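Local coordinates for hypothetical Membrane Spanning Protein (Bacillus cereus, PDB 2FB5) that catalyses the condensation of two ATP molecules into cyclic di-AMP and is required for efficient spore formation, at residues Lys19-Ile24 with Ala55-Leu60; Ile80-Gln85 with Leu118-Leu123; Asn150-Thr155 with Ile172-Lys177. All coordinates share one frame; numbering follows the deposited sequence.

Contact 1 (Lys19-Ile24 with Ala55-Leu60)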
loop_
_atom_site.group_PDB
_atom_site.type_symbol
_atom_site.label_atom_id
_atom_site.label_comp_id
_atom_site.label_asym_id
_atom_site.label_seq_id
_atom_site.Cartn_x
_atom_site.Cartn_y
_atom_site.Cartn_z
ATOM N N LYS A 19 12.815 -8.497 14.373
ATOM C CA LYS A 19 13.630 -7.417 14.936
ATOM C C LYS A 19 13.837 -7.616 16.431
ATOM O O LYS A 19 14.939 -7.400 16.939
ATOM C CB LYS A 19 12.985 -6.051 14.697
ATOM C CG LYS A 19 13.002 -5.558 13.249
ATOM C CD LYS A 19 12.276 -4.222 13.218
ATOM C CE LYS A 19 12.254 -3.598 11.863
ATOM N NZ LYS A 19 11.495 -2.309 11.914
ATOM N N GLN A 20 12.783 -8.036 17.124
ATOM C CA GLN A 20 12.860 -8.285 18.563
ATOM C C GLN A 20 13.815 -9.433 18.914
ATOM O O GLN A 20 14.548 -9.340 19.895
ATOM C CB GLN A 20 11.475 -8.539 19.156
ATOM C CG GLN A 20 10.550 -7.302 19.181
ATOM C CD GLN A 20 9.157 -7.619 19.725
ATOM O OE1 GLN A 20 8.670 -8.746 19.605
ATOM N NE2 GLN A 20 8.504 -6.614 20.315
ATOM N N MET A 21 13.834 -10.500 18.124
ATOM C CA MET A 21 14.809 -11.564 18.369
ATOM C C MET A 21 16.236 -11.116 18.093
ATOM O O MET A 21 17.150 -11.534 18.792
ATOM C CB MET A 21 14.513 -12.855 17.602
ATOM C CG MET A 21 15.339 -14.055 18.153
ATOM S SD MET A 21 14.955 -14.487 19.887
ATOM C CE MET A 21 13.154 -14.603 19.643
ATOM N N ILE A 22 16.420 -10.284 17.071
ATOM C CA ILE A 22 17.735 -9.723 16.782
ATOM C C ILE A 22 18.209 -8.873 17.969
ATOM O O ILE A 22 19.368 -8.969 18.365
ATOM C CB ILE A 22 17.750 -8.898 15.463
ATOM C CG1 ILE A 22 17.504 -9.819 14.253
ATOM C CG2 ILE A 22 19.072 -8.110 15.323
ATOM C CD1 ILE A 22 17.374 -9.107 12.881
ATOM N N GLU A 23 17.310 -8.066 18.541
ATOM C CA GLU A 23 17.649 -7.241 19.707
ATOM C C GLU A 23 18.035 -8.088 20.910
ATOM O O GLU A 23 18.960 -7.743 21.637
ATOM C CB GLU A 23 16.495 -6.320 20.103
ATOM C CG GLU A 23 16.177 -5.239 19.103
ATOM C CD GLU A 23 15.001 -4.371 19.532
ATOM O OE1 GLU A 23 14.080 -4.871 20.233
ATOM O OE2 GLU A 23 15.002 -3.186 19.161
ATOM N N ILE A 24 17.321 -9.191 21.117
ATOM C CA ILE A 24 17.629 -10.127 22.198
ATOM C C ILE A 24 19.052 -10.710 22.053
ATOM O O ILE A 24 19.816 -10.767 23.028
ATOM C CB ILE A 24 16.559 -11.233 22.274
ATOM C CG1 ILE A 24 15.231 -10.630 22.772
ATOM C CG2 ILE A 24 17.019 -12.387 23.179
ATOM C CD1 ILE A 24 14.043 -11.582 22.683
ATOM N N ALA A 55 19.271 -19.030 15.977
ATOM C CA ALA A 55 18.372 -19.982 15.327
ATOM C C ALA A 55 16.951 -19.416 15.242
ATOM O O ALA A 55 16.272 -19.593 14.229
ATOM C CB ALA A 55 18.383 -21.319 16.068
ATOM N N ASN A 56 16.510 -18.750 16.313
ATOM C CA ASN A 56 15.231 -18.052 16.341
ATOM C C ASN A 56 15.168 -16.882 15.349
ATOM O O ASN A 56 14.146 -16.683 14.701
ATOM C CB ASN A 56 14.922 -17.548 17.754
ATOM C CG ASN A 56 14.582 -18.674 18.732
ATOM O OD1 ASN A 56 14.314 -19.805 18.333
ATOM N ND2 ASN A 56 14.584 -18.353 20.020
ATOM N N VAL A 57 16.240 -16.101 15.243
ATOM C CA VAL A 57 16.296 -15.030 14.246
ATOM C C VAL A 57 16.068 -15.635 12.867
ATOM O O VAL A 57 15.269 -15.121 12.094
ATOM C CB VAL A 57 17.639 -14.235 14.270
ATOM C CG1 VAL A 57 17.749 -13.293 13.067
ATOM C CG2 VAL A 57 17.780 -13.430 15.564
ATOM N N GLN A 58 16.764 -16.733 12.574
ATOM C CA GLN A 58 16.677 -17.376 11.261
ATOM C C GLN A 58 15.251 -17.864 10.977
ATOM O O GLN A 58 14.739 -17.663 9.889
ATOM C CB GLN A 58 17.726 -18.500 11.121
ATOM C CG GLN A 58 17.644 -19.280 9.808
ATOM C CD GLN A 58 18.951 -19.293 8.995
ATOM O OE1 GLN A 58 20.044 -19.488 9.538
ATOM N NE2 GLN A 58 18.829 -19.099 7.681
ATOM N N THR A 59 14.616 -18.470 11.976
ATOM C CA THR A 59 13.261 -18.991 11.845
ATOM C C THR A 59 12.242 -17.880 11.627
ATOM O O THR A 59 11.383 -17.985 10.749
ATOM C CB THR A 59 12.889 -19.825 13.087
ATOM O OG1 THR A 59 13.800 -20.931 13.165
ATOM C CG2 THR A 59 11.465 -20.350 12.978
ATOM N N LEU A 60 12.345 -16.811 12.412
ATOM C CA LEU A 60 11.421 -15.675 12.308
ATOM C C LEU A 60 11.571 -14.988 10.957
ATOM O O LEU A 60 10.577 -14.669 10.299
ATOM C CB LEU A 60 11.699 -14.680 13.432
ATOM C CG LEU A 60 10.905 -14.719 14.754
ATOM C CD1 LEU A 60 10.169 -16.008 15.023
ATOM C CD2 LEU A 60 11.860 -14.421 15.911
#
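This is a surface contact within an antiparallel helical hairpin, where M21 and I22 of helix 4-35 pack on N56, V57 and L60 of helix 47-70. The hairpin belongs to the N-terminal region characteristic of CdaS-type diadenylate cyclases. The local helix axes come within 8.8 Å and run at 167° to each other. The CA atoms of M21 and V57 are 5.6 Å apart, and they set the register. Contact is by side-chain packing, with no hydrogen bond between the two segments.

M21 is the main side chain. Its first bond points toward the partner helix, and chi1 of -165° sets CG anti to the backbone N. M21 CG sits 3.5 Å from N56 CB and 3.6 Å from V57 CG2. The chain then bends at chi2 and chi3, so that SD and CE run past N56 CB. M21 SD is 3.7 Å from N56 CB. The side chain of L60 meets M21 at about a right angle. Its CD2 branch lies 3.5 Å from M21 CB and also approaches M21 CE.

Elsewhere, Q58 and T59 touch S204 near the C-terminus, so helix 47-70 also meets the end of the cyclase domain. I22 borders the patch on the surface. V57 CG2 packs against M21 and also lies near the backbone N of I22, while V57 CG1 touches I22 CG1 at 3.7 Å.

Contact 2 (Ile80-Gln85 with Leu118-Leu123)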
loop_
_atom_site.group_PDB
_atom_site.type_symbol
_atom_site.label_atom_id
_atom_site.label_comp_id
_atom_site.label_asym_id
_atom_site.label_seq_id
_atom_site.Cartn_x
_atom_site.Cartn_y
_atom_site.Cartn_z
ATOM N N ILE A 80 2.299 -25.586 2.368
ATOM C CA ILE A 80 3.590 -25.670 1.677
ATOM C C ILE A 80 4.721 -25.774 2.719
ATOM O O ILE A 80 5.576 -26.642 2.606
ATOM C CB ILE A 80 3.797 -24.466 0.719
ATOM C CG1 ILE A 80 2.708 -24.457 -0.368
ATOM C CG2 ILE A 80 5.199 -24.503 0.085
ATOM C CD1 ILE A 80 2.695 -23.183 -1.283
ATOM N N THR A 81 4.690 -24.914 3.738
ATOM C CA THR A 81 5.697 -24.921 4.813
ATOM C C THR A 81 5.729 -26.277 5.540
ATOM O O THR A 81 6.793 -26.851 5.759
ATOM C CB THR A 81 5.432 -23.762 5.820
ATOM O OG1 THR A 81 5.564 -22.504 5.145
ATOM C CG2 THR A 81 6.422 -23.791 6.981
ATOM N N THR A 82 4.558 -26.800 5.891
ATOM C CA THR A 82 4.478 -28.125 6.513
ATOM C C THR A 82 5.120 -29.215 5.642
ATOM O O THR A 82 5.941 -30.005 6.118
ATOM C CB THR A 82 3.026 -28.495 6.830
ATOM O OG1 THR A 82 2.502 -27.542 7.758
ATOM C CG2 THR A 82 2.934 -29.889 7.421
ATOM N N ALA A 83 4.757 -29.239 4.362
ATOM C CA ALA A 83 5.314 -30.223 3.439
ATOM C C ALA A 83 6.842 -30.100 3.377
ATOM O O ALA A 83 7.552 -31.103 3.462
ATOM C CB ALA A 83 4.693 -30.079 2.050
ATOM N N ILE A 84 7.330 -28.868 3.243
ATOM C CA ILE A 84 8.763 -28.586 3.175
ATOM C C ILE A 84 9.525 -29.060 4.413
ATOM O O ILE A 84 10.607 -29.624 4.288
ATOM C CB ILE A 84 9.026 -27.072 2.952
ATOM C CG1 ILE A 84 8.654 -26.653 1.512
ATOM C CG2 ILE A 84 10.469 -26.711 3.270
ATOM C CD1 ILE A 84 9.443 -27.314 0.432
ATOM N N GLN A 85 8.957 -28.812 5.591
ATOM C CA GLN A 85 9.530 -29.268 6.858
ATOM C C GLN A 85 9.661 -30.783 6.868
ATOM O O GLN A 85 10.697 -31.315 7.264
ATOM C CB GLN A 85 8.664 -28.815 8.043
ATOM C CG GLN A 85 8.711 -27.311 8.352
ATOM C CD GLN A 85 7.627 -26.858 9.350
ATOM O OE1 GLN A 85 6.645 -27.563 9.600
ATOM N NE2 GLN A 85 7.806 -25.672 9.909
ATOM N N LEU A 118 -4.273 -28.370 -3.323
ATOM C CA LEU A 118 -2.959 -28.425 -2.682
ATOM C C LEU A 118 -3.126 -28.812 -1.232
ATOM O O LEU A 118 -3.826 -28.121 -0.482
ATOM C CB LEU A 118 -2.256 -27.075 -2.754
ATOM C CG LEU A 118 -0.806 -26.977 -2.239
ATOM C CD1 LEU A 118 -0.143 -25.774 -2.851
ATOM C CD2 LEU A 118 -0.712 -26.898 -0.717
ATOM N N THR A 119 -2.490 -29.921 -0.840
ATOM C CA THR A 119 -2.423 -30.313 0.577
ATOM C C THR A 119 -0.986 -30.728 0.834
ATOM O O THR A 119 -0.261 -31.045 -0.106
ATOM C CB THR A 119 -3.292 -31.530 0.920
ATOM O OG1 THR A 119 -2.915 -32.647 0.101
ATOM C CG2 THR A 119 -4.782 -31.233 0.787
ATOM N N ALA A 120 -0.571 -30.720 2.095
ATOM C CA ALA A 120 0.749 -31.224 2.436
ATOM C C ALA A 120 0.941 -32.716 2.094
ATOM O O ALA A 120 1.933 -33.051 1.444
ATOM C CB ALA A 120 1.105 -30.905 3.898
ATOM N N PRO A 121 0.008 -33.622 2.494
ATOM C CA PRO A 121 0.215 -35.014 2.053
ATOM C C PRO A 121 0.457 -35.169 0.531
ATOM O O PRO A 121 1.291 -35.976 0.123
ATOM C CB PRO A 121 -1.078 -35.708 2.468
ATOM C CG PRO A 121 -1.515 -34.948 3.713
ATOM C CD PRO A 121 -1.171 -33.506 3.383
ATOM N N LEU A 122 -0.251 -34.410 -0.301
ATOM C CA LEU A 122 -0.059 -34.574 -1.739
ATOM C C LEU A 122 1.327 -34.091 -2.195
ATOM O O LEU A 122 2.005 -34.747 -3.009
ATOM C CB LEU A 122 -1.193 -33.911 -2.530
ATOM C CG LEU A 122 -1.046 -33.933 -4.062
ATOM C CD1 LEU A 122 -0.883 -35.360 -4.598
ATOM C CD2 LEU A 122 -2.246 -33.266 -4.718
ATOM N N LEU A 123 1.772 -32.959 -1.672
ATOM C CA LEU A 123 3.111 -32.461 -2.020
ATOM C C LEU A 123 4.166 -33.477 -1.581
ATOM O O LEU A 123 5.132 -33.747 -2.301
ATOM C CB LEU A 123 3.384 -31.104 -1.363
ATOM C CG LEU A 123 2.653 -29.875 -1.904
ATOM C CD1 LEU A 123 2.788 -28.712 -0.932
ATOM C CD2 LEU A 123 3.221 -29.504 -3.277
#
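I80 and A83 of helix 77-90 pack on L118, just before helix 120-126, and on A120 and L123 in its first turn, joining two helices of the DAC (DisA_N) domain beside its mixed sheet. The tight part is aliphatic and buried. A83 and A120 let the backbones come close, with CA atoms 4.8 Å apart. A83 CB meets both L123 CB and L123 CD1, each at 3.8 Å. L123 CD1 also lies over the backbone of I80, 4.1 Å from its CA. I80 CG1 touches L118 CD1 at 4.0 Å, the two side chains crossing at about a right angle. The same side chains pack on the sheet: I80 on L183, L118 on V140, L123 on V138.

The other side is looser and partly open. There T82 turns its methyl to A120, with CG2 anti to the backbone N. T82 CG2 and A120 CB are 4.1 Å apart. T82 OG1 is bound instead to S78 O, one turn back in its own helix. No hydrogen bond joins the segments. T119 is the N-cap of helix 120-126: its OG1 accepts from L122 N at 3.2 Å, with an N-H...O angle of 154°.

Contact 3 (Asn150-Thr155 with Ile172-Lys177)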
loop_
_atom_site.group_PDB
_atom_site.type_symbol
_atom_site.label_atom_id
_atom_site.label_comp_id
_atom_site.label_asym_id
_atom_site.label_seq_id
_atom_site.Cartn_x
_atom_site.Cartn_y
_atom_site.Cartn_z
ATOM N N ASN A 150 7.728 -31.192 -13.732
ATOM C CA ASN A 150 7.952 -30.139 -14.735
ATOM C C ASN A 150 9.448 -29.908 -14.960
ATOM O O ASN A 150 10.258 -30.140 -14.058
ATOM C CB ASN A 150 7.271 -28.820 -14.313
ATOM C CG ASN A 150 5.756 -28.951 -14.143
ATOM O OD1 ASN A 150 5.177 -28.441 -13.175
ATOM N ND2 ASN A 150 5.111 -29.638 -15.065
ATOM N N ILE A 151 9.798 -29.433 -16.153
ATOM C CA ILE A 151 11.177 -29.051 -16.479
ATOM C C ILE A 151 11.327 -27.529 -16.514
ATOM O O ILE A 151 10.597 -26.845 -17.235
ATOM C CB ILE A 151 11.610 -29.637 -17.841
ATOM C CG1 ILE A 151 11.545 -31.168 -17.791
ATOM C CG2 ILE A 151 13.041 -29.164 -18.220
ATOM C CD1 ILE A 151 11.524 -31.824 -19.162
ATOM N N LEU A 152 12.274 -27.015 -15.732
ATOM C CA LEU A 152 12.562 -25.582 -15.642
ATOM C C LEU A 152 13.880 -25.260 -16.344
ATOM O O LEU A 152 14.719 -26.149 -16.472
ATOM C CB LEU A 152 12.730 -25.197 -14.182
ATOM C CG LEU A 152 11.506 -24.840 -13.339
ATOM C CD1 LEU A 152 10.300 -25.707 -13.662
ATOM C CD2 LEU A 152 11.878 -24.913 -11.863
ATOM N N PRO A 153 14.082 -23.986 -16.754
ATOM C CA PRO A 153 15.393 -23.605 -17.333
ATOM C C PRO A 153 16.472 -23.601 -16.239
ATOM O O PRO A 153 16.184 -23.243 -15.094
ATOM C CB PRO A 153 15.144 -22.189 -17.869
ATOM C CG PRO A 153 14.049 -21.659 -16.993
ATOM C CD PRO A 153 13.156 -22.836 -16.696
ATOM N N LEU A 154 17.677 -24.050 -16.569
ATOM C CA LEU A 154 18.755 -24.092 -15.588
ATOM C C LEU A 154 19.580 -22.829 -15.717
ATOM O O LEU A 154 19.862 -22.401 -16.839
ATOM C CB LEU A 154 19.657 -25.310 -15.821
ATOM C CG LEU A 154 19.033 -26.701 -15.841
ATOM C CD1 LEU A 154 20.094 -27.733 -16.211
ATOM C CD2 LEU A 154 18.390 -27.029 -14.495
ATOM N N THR A 155 19.975 -22.233 -14.593
ATOM C CA THR A 155 20.866 -21.074 -14.668
ATOM C C THR A 155 22.184 -21.429 -15.365
ATOM O O THR A 155 22.705 -22.531 -15.190
ATOM C CB THR A 155 21.159 -20.434 -13.296
ATOM O OG1 THR A 155 21.903 -19.226 -13.492
ATOM C CG2 THR A 155 21.940 -21.379 -12.373
ATOM N N ILE A 172 17.056 -21.370 -9.443
ATOM C CA ILE A 172 17.720 -20.115 -9.757
ATOM C C ILE A 172 17.357 -19.717 -11.177
ATOM O O ILE A 172 16.999 -18.564 -11.423
ATOM C CB ILE A 172 19.260 -20.201 -9.565
ATOM C CG1 ILE A 172 19.579 -20.478 -8.089
ATOM C CG2 ILE A 172 19.934 -18.906 -10.002
ATOM C CD1 ILE A 172 21.043 -20.836 -7.830
ATOM N N GLY A 173 17.401 -20.687 -12.086
ATOM C CA GLY A 173 17.167 -20.446 -13.514
ATOM C C GLY A 173 15.788 -19.884 -13.806
ATOM O O GLY A 173 15.649 -18.941 -14.582
ATOM N N LEU A 174 14.757 -20.453 -13.174
ATOM C CA LEU A 174 13.406 -19.939 -13.359
ATOM C C LEU A 174 13.249 -18.556 -12.714
ATOM O O LEU A 174 12.571 -17.670 -13.265
ATOM C CB LEU A 174 12.337 -20.916 -12.808
ATOM C CG LEU A 174 10.909 -20.447 -13.120
ATOM C CD1 LEU A 174 10.650 -20.354 -14.646
ATOM C CD2 LEU A 174 9.830 -21.295 -12.411
ATOM N N SER A 175 13.887 -18.364 -11.563
ATOM C CA SER A 175 13.785 -17.097 -10.844
ATOM C C SER A 175 14.430 -15.915 -11.582
ATOM O O SER A 175 14.121 -14.753 -11.268
ATOM C CB SER A 175 14.361 -17.223 -9.429
ATOM O OG SER A 175 15.777 -17.167 -9.440
ATOM N N GLU A 176 15.318 -16.219 -12.535
ATOM C CA GLU A 176 15.977 -15.207 -13.396
ATOM C C GLU A 176 15.065 -14.711 -14.519
ATOM O O GLU A 176 15.274 -13.631 -15.064
ATOM C CB GLU A 176 17.269 -15.768 -14.030
ATOM C CG GLU A 176 18.435 -16.037 -13.061
ATOM C CD GLU A 176 19.585 -16.892 -13.663
ATOM O OE1 GLU A 176 19.453 -17.434 -14.781
ATOM O OE2 GLU A 176 20.632 -17.033 -13.001
ATOM N N LYS A 177 14.072 -15.513 -14.885
ATOM C CA LYS A 177 13.234 -15.215 -16.047
ATOM C C LYS A 177 11.824 -14.789 -15.667
ATOM O O LYS A 177 11.017 -14.455 -16.533
ATOM C CB LYS A 177 13.158 -16.448 -16.947
ATOM C CG LYS A 177 14.502 -16.932 -17.454
ATOM C CD LYS A 177 15.118 -15.907 -18.392
ATOM C CE LYS A 177 16.478 -16.378 -18.872
ATOM N NZ LYS A 177 17.023 -15.466 -19.922
#
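The loop after strand 144-150 packs through L152, P153 and T155 against I172, G173 and L174 of helix 166-175 and against E176 just beyond them, in the DAC domain. Near its N-terminal end, that helix carries the Arg-His-Arg sequence that marks this cyclase family. R169, the last residue of that sequence, binds T155 O through NH2, so the loop and the motif are held together.

The nearest CA pair is G173 and T155, 3.9 Å apart. With no side chain on G173, the loop backbone can lie directly against the helix. G173 CA also makes a CA-H...O contact with P153 O at 3.4 Å, with an angle of 145° at the hydrogen.

On one side of G173 the packing is apolar. L152 CG lies 4.0 Å from L174 CD2, and the side chains cross obliquely. L152 and L174 both reach V97 of the central sheet. The ring of P153 lies against the G173 backbone through CG, and P153 CD is 4.1 Å from L174 CD1.

T155 is buried and has two kinds of partner. Its CB touches I172 CG2 at 3.8 Å. Its hydroxyl is anti to the backbone N (chi1 -173°) and faces E176. This oxygen also accepts from S157 N, so it joins its own loop to E176. Within the helix, S175 OG donates to I172 O at 2.7 Å and also bonds G198 N, which ties this turn to another part of the fold. T155 OG1 donates to E176 OE2 across 2.6 Å, a short bond that meets the carboxylate on its syn side, 25° out of plane.

Contact 1 is a surface contact in the N-terminal hairpin. Contacts 2 and 3 are buried in the cyclase domain and share no helix. Helix 47-70 of contact 1 is followed in the chain by helix 77-90 of contact 2, yet the two contacts do not touch. Their centres are 25 Å apart. Contacts 1 and 3 lie on opposite sides of the chain's centre. Contacts 1 and 2 join helix to helix by side-chain packing, contact 2 with the loop residue L118 as well. One uses a bent methionine, the other two alanines with I80 and L123. Contact 3 differs: it sets an irregular loop on a helix and adds a hydroxyl-carboxylate hydrogen bond to its apolar packing.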